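Local coordinates for putative transcriptional regulator protein, LacI family (PDB 3MIZ) that probably acts as a DNA-binding transcription factor of the LacI family, recognising cis-regulatory DNA and repressing transcription, at residues A[75-80]-A[96-101]. Numbering follows the deposited sequence.
Sequences LYVTMY and VMINCR
Tyr76 and its neighbours pair in parallel with Val96 to Ile98, joining strand 73-78 to strand 95-97 in the parallel sheet of the N-terminal subdomain. Tyr76 turns both its backbone groups to the neighbouring strand: its N donates to Val96 O at 3.0 Å, and its O accepts from Ile98 N at 2.8 Å in a nearly straight bond (171° at the hydrogen). Beyond it the pairing fades, since Thr78 N reaches Ile98 O only weakly, at 3.4 Å, where both segments begin to turn a corner.

Side chains alternate between the two faces of the sheet. Leu75, Val77, Val96 and Ile98 share one. There Leu75 CD2 meets Ile98 CD1 at 3.7 Å, the two side chains crossing at a slant, and Val77 CG2 rests near Ile98 CB; helix 30-42 packs on this layer through Ile32 and Ile36, helix 253-268 through Leu264. On the other face Tyr76 and selenomethionine Met97 run side by side. With CG anti to its backbone N (chi1 -162°), the Tyr76 ring turns its edge to Cys100, whose SG lies near the ring plane, 3.9 Å from Tyr76 CD2, in a sulfur-aromatic contact. Just before the corner, Thr78 OG1 donates across it to Tyr80 O at 2.9 Å, from above the carbonyl plane, while Thr78 CG2 packs against Cys100.

Strands 46-51, 15-20, 73-78 and 95-97 lie side by side and parallel, in the order 2-1-3-4, with helices packed on the sheet, as in the Rossmann-like periplasmic-binding-protein fold of LacI-family regulators.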
loop_
_atom_site.group_PDB
_atom_site.type_symbol
_atom_site.label_atom_id
_atom_site.label_comp_id
_atom_site.label_asym_id
_atom_site.label_seq_id
_atom_site.Cartn_x
_atom_site.Cartn_y
_atom_site.Cartn_z
ATOM N N LEU A 75 -0.135 17.577 12.456
ATOM C CA LEU A 75 0.993 16.691 12.249
ATOM C C LEU A 75 1.206 16.776 10.745
ATOM O O LEU A 75 0.370 16.339 9.958
ATOM C CB LEU A 75 0.649 15.270 12.690
ATOM C CG LEU A 75 0.487 15.188 14.209
ATOM C CD1 LEU A 75 -0.158 13.875 14.602
ATOM C CD2 LEU A 75 1.859 15.351 14.865
ATOM N N TYR A 76 2.307 17.405 10.357
ATOM C CA TYR A 76 2.660 17.583 8.957
ATOM C C TYR A 76 3.438 16.337 8.572
ATOM O O TYR A 76 4.592 16.178 8.966
ATOM C CB TYR A 76 3.555 18.807 8.819
ATOM C CG TYR A 76 3.635 19.331 7.425
ATOM C CD1 TYR A 76 2.620 20.139 6.916
ATOM C CD2 TYR A 76 4.733 19.046 6.610
ATOM C CE1 TYR A 76 2.690 20.662 5.644
ATOM C CE2 TYR A 76 4.813 19.567 5.327
ATOM C CZ TYR A 76 3.783 20.379 4.853
ATOM O OH TYR A 76 3.847 20.923 3.590
ATOM N N VAL A 77 2.810 15.464 7.792
ATOM C CA VAL A 77 3.425 14.202 7.413
ATOM C C VAL A 77 3.642 14.038 5.913
ATOM O O VAL A 77 2.724 14.210 5.109
ATOM C CB VAL A 77 2.548 13.021 7.910
ATOM C CG1 VAL A 77 3.227 11.688 7.617
ATOM C CG2 VAL A 77 2.258 13.183 9.388
ATOM N N THR A 78 4.866 13.704 5.533
ATOM C CA THR A 78 5.157 13.487 4.122
ATOM C C THR A 78 5.244 11.981 3.879
ATOM O O THR A 78 5.672 11.227 4.760
ATOM C CB THR A 78 6.474 14.179 3.711
ATOM O OG1 THR A 78 7.532 13.790 4.596
ATOM C CG2 THR A 78 6.305 15.700 3.781
HETATM N N MSE A 79 4.824 11.539 2.696
HETATM C CA MSE A 79 4.864 10.114 2.365
HETATM C C MSE A 79 6.298 9.593 2.311
HETATM O O MSE A 79 6.572 8.456 2.702
HETATM C CB MSE A 79 4.150 9.867 1.037
HETATM C CG MSE A 79 2.644 9.988 1.138
HETATM SE SE MSE A 79 1.923 8.704 2.411
HETATM C CE MSE A 79 1.691 9.850 3.972
ATOM N N TYR A 80 7.214 10.409 1.801
ATOM C CA TYR A 80 8.617 10.019 1.777
ATOM C C TYR A 80 9.399 11.153 2.405
ATOM O O TYR A 80 8.902 12.274 2.532
ATOM C CB TYR A 80 9.127 9.723 0.353
ATOM C CG TYR A 80 8.721 10.717 -0.703
ATOM C CD1 TYR A 80 7.616 10.476 -1.522
ATOM C CD2 TYR A 80 9.447 11.893 -0.900
ATOM C CE1 TYR A 80 7.245 11.379 -2.517
ATOM C CE2 TYR A 80 9.081 12.802 -1.887
ATOM C CZ TYR A 80 7.984 12.537 -2.691
ATOM O OH TYR A 80 7.643 13.421 -3.685
ATOM N N VAL A 96 3.946 19.723 14.388
ATOM C CA VAL A 96 5.110 18.852 14.493
ATOM C C VAL A 96 5.224 18.160 13.136
ATOM O O VAL A 96 4.236 17.651 12.605
ATOM C CB VAL A 96 4.958 17.793 15.605
ATOM C CG1 VAL A 96 6.097 16.784 15.526
ATOM C CG2 VAL A 96 4.978 18.469 16.974
HETATM N N MSE A 97 6.418 18.179 12.559
HETATM C CA MSE A 97 6.639 17.547 11.260
HETATM C C MSE A 97 7.113 16.106 11.443
HETATM O O MSE A 97 7.943 15.829 12.304
HETATM C CB MSE A 97 7.678 18.350 10.461
HETATM C CG MSE A 97 7.191 19.752 10.100
HETATM SE SE MSE A 97 8.556 20.836 9.238
HETATM C CE MSE A 97 8.587 19.941 7.539
ATOM N N ILE A 98 6.568 15.193 10.643
ATOM C CA ILE A 98 6.946 13.783 10.729
ATOM C C ILE A 98 7.352 13.237 9.361
ATOM O O ILE A 98 6.588 13.331 8.392
ATOM C CB ILE A 98 5.787 12.922 11.271
ATOM C CG1 ILE A 98 5.323 13.468 12.633
ATOM C CG2 ILE A 98 6.262 11.464 11.424
ATOM C CD1 ILE A 98 3.959 12.926 13.094
ATOM N N ASN A 99 8.554 12.672 9.309
ATOM C CA ASN A 99 9.143 12.077 8.101
ATOM C C ASN A 99 9.689 13.156 7.174
ATOM O O ASN A 99 9.949 12.914 5.990
ATOM C CB ASN A 99 8.110 11.235 7.342
ATOM C CG ASN A 99 8.758 10.169 6.474
ATOM O OD1 ASN A 99 8.167 9.688 5.507
ATOM N ND2 ASN A 99 9.975 9.790 6.824
ATOM N N CYS A 100 9.857 14.352 7.722
ATOM C CA CYS A 100 10.359 15.471 6.960
ATOM C C CYS A 100 10.998 16.486 7.898
ATOM O O CYS A 100 10.827 16.425 9.119
ATOM C CB CYS A 100 9.217 16.120 6.160
ATOM S SG CYS A 100 7.758 16.602 7.147
ATOM N N ARG A 101 11.748 17.409 7.311
ATOM C CA ARG A 101 12.438 18.445 8.060
ATOM C C ARG A 101 12.214 19.782 7.353
ATOM O O ARG A 101 12.156 19.841 6.123
ATOM C CB ARG A 101 13.933 18.115 8.108
ATOM C CG ARG A 101 14.873 19.303 8.132
ATOM C CD ARG A 101 16.299 18.838 7.895
ATOM N NE ARG A 101 16.316 17.700 6.977
ATOM C CZ ARG A 101 17.408 17.059 6.570
ATOM N NH1 ARG A 101 18.614 17.435 6.986
ATOM N NH2 ARG A 101 17.288 16.017 5.760
#